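Local coordinates for nucleotidyl transferase AbiEii/AbiGii toxin family protein (Mycobacterium tuberculosis, PDB 6Y56) that probably acts as a nucleotidyltransferase toxin of a toxin-antitoxin system, inhibiting growth of the bacterium by inactivating tRNA acceptor stems, at residues V26-V39 / V82-F96. Sequence-based numbering, arbitrary orientation.
Sequences VAQDHLLYLLSQTV and VCELIDGARVGGFEF
His30 (chi1 -76°) and Phe94 both hold CG anti to the carbonyl carbon, which turns the His30 ring back along helix 26-38 and extends the ring edge of Phe94 to meet it. Phe94 CE2 stands over the centre of the imidazole, the planes inclined at 57°, an edge-to-face pair. His30 ND1 donates to Val26 O (2.9 Å) from above the carbonyl plane, which helps to fix the ring's rotation; that oxygen also accepts the backbone N-H of His30. Phe94 in turn lays one face against helix 26-38 at Ala27, about one turn before His30, with Ala27 CA 4.0 Å from the ring centroid and nearly on its normal, a CH-pi contact. Two residues on, Phe96 makes a similar contact: Leu31 CB sits over its face, while Ala27 O approaches its edge, 3.4 Å from Phe96 CZ. Helix 26-38 thus packs on one face of the six-stranded mixed sheet of this nucleotidyltransferase-family toxin, Ala27 also reaching Val112 and Leu31 reaching Leu69. It runs at 71° to strand 94-96, where the type II' turn from Val91 to Phe94 links edge strand 90-91 to its neighbour 94-100. Val91 wedges between His30 and Leu34, its CG2 3.6 Å from Leu34 CB. Farther along, helix 82-86 brings Leu85 tip to tip with Leu34, and Leu85 CD2 enters a cluster of Leu35, Thr38 and Val39, approaching Thr38 CB to 3.5 Å and Leu35 CD2 to 3.6 Å.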
# COMPACT_ATOMS: atom_id res chain seq x y z
N VAL A 26 8.07 12.26 6.07
CA VAL A 26 9.46 12.63 5.79
C VAL A 26 10.40 11.51 6.21
O VAL A 26 11.35 11.17 5.48
CB VAL A 26 9.80 13.95 6.51
CG1 VAL A 26 11.28 14.25 6.41
CG2 VAL A 26 8.99 15.10 5.93
N ALA A 27 10.17 10.92 7.39
CA ALA A 27 11.02 9.84 7.87
C ALA A 27 11.00 8.66 6.90
O ALA A 27 12.05 8.06 6.63
CB ALA A 27 10.58 9.41 9.27
N GLN A 28 9.82 8.32 6.37
CA GLN A 28 9.73 7.25 5.39
C GLN A 28 10.60 7.52 4.17
O GLN A 28 11.23 6.60 3.63
CB GLN A 28 8.29 7.08 4.92
CG GLN A 28 7.33 6.56 5.94
CD GLN A 28 5.91 6.69 5.48
OE1 GLN A 28 5.59 7.58 4.68
NE2 GLN A 28 5.05 5.81 5.97
N ASP A 29 10.63 8.77 3.68
CA ASP A 29 11.48 9.08 2.53
C ASP A 29 12.94 8.81 2.85
O ASP A 29 13.70 8.33 2.00
CB ASP A 29 11.35 10.55 2.13
CG ASP A 29 9.97 10.92 1.64
OD1 ASP A 29 9.18 10.01 1.29
OD2 ASP A 29 9.69 12.12 1.60
N HIS A 30 13.34 9.14 4.08
CA HIS A 30 14.71 8.90 4.51
C HIS A 30 15.01 7.41 4.60
O HIS A 30 16.09 6.97 4.21
CB HIS A 30 14.96 9.61 5.85
CG HIS A 30 15.14 11.09 5.73
ND1 HIS A 30 14.14 11.93 5.31
CD2 HIS A 30 16.22 11.88 5.96
CE1 HIS A 30 14.59 13.18 5.28
NE2 HIS A 30 15.85 13.17 5.67
N LEU A 31 14.05 6.62 5.11
CA LEU A 31 14.24 5.18 5.21
C LEU A 31 14.34 4.55 3.83
O LEU A 31 15.20 3.70 3.58
CB LEU A 31 13.09 4.56 6.01
CG LEU A 31 13.08 3.05 6.29
CD1 LEU A 31 12.18 2.73 7.46
CD2 LEU A 31 12.59 2.23 5.09
N LEU A 32 13.47 4.98 2.91
CA LEU A 32 13.50 4.45 1.55
C LEU A 32 14.80 4.82 0.85
O LEU A 32 15.36 4.00 0.11
CB LEU A 32 12.27 4.92 0.78
CG LEU A 32 10.95 4.30 1.25
CD1 LEU A 32 9.75 5.10 0.75
CD2 LEU A 32 10.84 2.85 0.80
N TYR A 33 15.32 6.01 1.11
CA TYR A 33 16.64 6.37 0.59
C TYR A 33 17.70 5.42 1.11
O TYR A 33 18.52 4.90 0.34
CB TYR A 33 16.97 7.82 0.98
CG TYR A 33 18.38 8.23 0.58
CD1 TYR A 33 18.72 8.41 -0.75
CD2 TYR A 33 19.37 8.43 1.54
CE1 TYR A 33 19.99 8.78 -1.13
CE2 TYR A 33 20.66 8.80 1.15
CZ TYR A 33 20.95 8.97 -0.18
OH TYR A 33 22.22 9.34 -0.56
N LEU A 34 17.71 5.17 2.41
CA LEU A 34 18.68 4.23 2.97
C LEU A 34 18.59 2.87 2.29
O LEU A 34 19.61 2.30 1.87
CB LEU A 34 18.43 4.10 4.47
CG LEU A 34 19.21 2.95 5.12
CD1 LEU A 34 20.68 3.32 5.24
CD2 LEU A 34 18.59 2.59 6.47
N LEU A 35 17.38 2.33 2.17
CA LEU A 35 17.22 1.02 1.53
C LEU A 35 17.74 1.05 0.10
O LEU A 35 18.39 0.10 -0.35
CB LEU A 35 15.75 0.61 1.53
CG LEU A 35 15.13 0.31 2.89
CD1 LEU A 35 13.73 -0.23 2.71
CD2 LEU A 35 15.96 -0.67 3.71
N SER A 36 17.48 2.15 -0.62
CA SER A 36 17.88 2.20 -2.02
C SER A 36 19.39 2.21 -2.17
O SER A 36 19.92 1.79 -3.20
CB SER A 36 17.31 3.45 -2.69
OG SER A 36 17.99 4.63 -2.28
N GLN A 37 20.10 2.69 -1.15
CA GLN A 37 21.55 2.72 -1.21
C GLN A 37 22.19 1.40 -0.84
O GLN A 37 23.39 1.22 -1.11
CB GLN A 37 22.09 3.82 -0.28
CG GLN A 37 21.82 5.24 -0.77
CD GLN A 37 22.75 5.66 -1.90
OE1 GLN A 37 22.34 5.76 -3.06
NE2 GLN A 37 24.01 5.92 -1.57
N THR A 38 21.45 0.46 -0.25
CA THR A 38 22.04 -0.71 0.38
C THR A 38 21.49 -2.03 -0.13
O THR A 38 22.24 -3.00 -0.24
CB THR A 38 21.83 -0.64 1.90
OG1 THR A 38 22.15 0.67 2.40
CG2 THR A 38 22.67 -1.67 2.61
N VAL A 39 20.19 -2.10 -0.44
CA VAL A 39 19.52 -3.36 -0.76
C VAL A 39 19.11 -3.35 -2.23
O VAL A 39 18.67 -2.32 -2.76
CB VAL A 39 18.28 -3.53 0.14
CG1 VAL A 39 17.48 -4.76 -0.25
CG2 VAL A 39 18.68 -3.61 1.59
N VAL A 82 16.53 -6.55 5.04
CA VAL A 82 15.90 -5.23 5.15
C VAL A 82 15.67 -4.86 6.60
O VAL A 82 15.96 -3.74 7.01
CB VAL A 82 14.59 -5.21 4.34
CG1 VAL A 82 13.85 -3.89 4.60
CG2 VAL A 82 14.89 -5.39 2.87
N CYS A 83 15.15 -5.80 7.40
CA CYS A 83 14.83 -5.47 8.78
C CYS A 83 16.08 -5.20 9.60
O CYS A 83 16.09 -4.28 10.44
CB CYS A 83 13.98 -6.59 9.40
SG CYS A 83 12.31 -6.66 8.68
N GLU A 84 17.15 -5.98 9.39
CA GLU A 84 18.40 -5.70 10.10
C GLU A 84 18.96 -4.34 9.72
O GLU A 84 19.53 -3.63 10.56
CB GLU A 84 19.45 -6.78 9.80
CG GLU A 84 19.20 -8.14 10.42
CD GLU A 84 20.40 -9.06 10.26
OE1 GLU A 84 21.55 -8.54 10.30
OE2 GLU A 84 20.23 -10.28 10.08
N LEU A 85 18.78 -3.95 8.46
CA LEU A 85 19.26 -2.65 8.01
C LEU A 85 18.47 -1.52 8.64
O LEU A 85 19.05 -0.53 9.10
CB LEU A 85 19.18 -2.58 6.49
CG LEU A 85 19.64 -1.26 5.88
CD1 LEU A 85 21.10 -1.01 6.22
CD2 LEU A 85 19.43 -1.30 4.38
N ILE A 86 17.14 -1.66 8.69
CA ILE A 86 16.29 -0.60 9.25
C ILE A 86 16.57 -0.43 10.74
O ILE A 86 16.75 0.70 11.22
CB ILE A 86 14.81 -0.92 9.00
CG1 ILE A 86 14.50 -0.89 7.51
CG2 ILE A 86 13.93 0.08 9.76
CD1 ILE A 86 13.09 -1.34 7.17
N ASP A 87 16.61 -1.54 11.48
CA ASP A 87 16.64 -1.47 12.93
C ASP A 87 17.94 -0.83 13.43
O ASP A 87 19.03 -1.37 13.22
CB ASP A 87 16.45 -2.85 13.53
CG ASP A 87 16.09 -2.80 15.00
OD1 ASP A 87 15.31 -1.92 15.40
OD2 ASP A 87 16.61 -3.65 15.75
N GLY A 88 17.81 0.30 14.10
CA GLY A 88 18.95 1.03 14.62
C GLY A 88 19.60 1.98 13.64
O GLY A 88 20.56 2.67 14.02
N ALA A 89 19.12 2.04 12.40
CA ALA A 89 19.74 2.87 11.38
C ALA A 89 19.48 4.34 11.64
O ALA A 89 18.44 4.74 12.18
CB ALA A 89 19.18 2.51 10.00
N ARG A 90 20.44 5.16 11.22
CA ARG A 90 20.30 6.60 11.21
C ARG A 90 20.44 7.09 9.78
O ARG A 90 21.25 6.57 9.01
CB ARG A 90 21.36 7.26 12.11
CG ARG A 90 21.47 8.77 11.94
CD ARG A 90 22.29 9.43 13.05
NE ARG A 90 21.69 9.18 14.36
CZ ARG A 90 20.66 9.85 14.85
NH1 ARG A 90 20.19 9.55 16.05
NH2 ARG A 90 20.11 10.83 14.15
N VAL A 91 19.58 8.04 9.40
CA VAL A 91 19.70 8.73 8.12
C VAL A 91 19.58 10.20 8.48
O VAL A 91 18.49 10.68 8.78
CB VAL A 91 18.62 8.32 7.12
CG1 VAL A 91 18.83 9.05 5.80
CG2 VAL A 91 18.63 6.81 6.89
N GLY A 92 20.72 10.89 8.50
CA GLY A 92 20.71 12.26 8.97
C GLY A 92 20.16 12.34 10.38
O GLY A 92 20.60 11.62 11.28
N GLY A 93 19.16 13.19 10.57
CA GLY A 93 18.57 13.41 11.87
C GLY A 93 17.67 12.29 12.37
O GLY A 93 17.32 12.29 13.56
N PHE A 94 17.26 11.36 11.51
CA PHE A 94 16.30 10.34 11.91
C PHE A 94 17.00 9.07 12.37
O PHE A 94 17.97 8.62 11.74
CB PHE A 94 15.39 9.95 10.75
CG PHE A 94 14.43 11.03 10.34
CD1 PHE A 94 13.23 11.23 11.02
CD2 PHE A 94 14.75 11.87 9.29
CE1 PHE A 94 12.35 12.24 10.64
CE2 PHE A 94 13.88 12.87 8.89
CZ PHE A 94 12.68 13.06 9.56
N GLU A 95 16.47 8.46 13.43
CA GLU A 95 16.84 7.12 13.85
C GLU A 95 15.60 6.25 13.76
O GLU A 95 14.49 6.70 14.07
CB GLU A 95 17.35 7.11 15.30
CG GLU A 95 17.95 5.77 15.72
CD GLU A 95 18.30 5.72 17.20
OE1 GLU A 95 18.55 6.80 17.79
OE2 GLU A 95 18.32 4.61 17.77
N PHE A 96 15.80 5.00 13.33
CA PHE A 96 14.71 4.07 13.09
C PHE A 96 14.84 2.84 13.97
O PHE A 96 15.95 2.43 14.31
CB PHE A 96 14.71 3.62 11.63
CG PHE A 96 14.55 4.76 10.67
CD1 PHE A 96 13.28 5.19 10.29
CD2 PHE A 96 15.65 5.45 10.18
CE1 PHE A 96 13.12 6.25 9.41
CE2 PHE A 96 15.48 6.51 9.29
CZ PHE A 96 14.22 6.91 8.92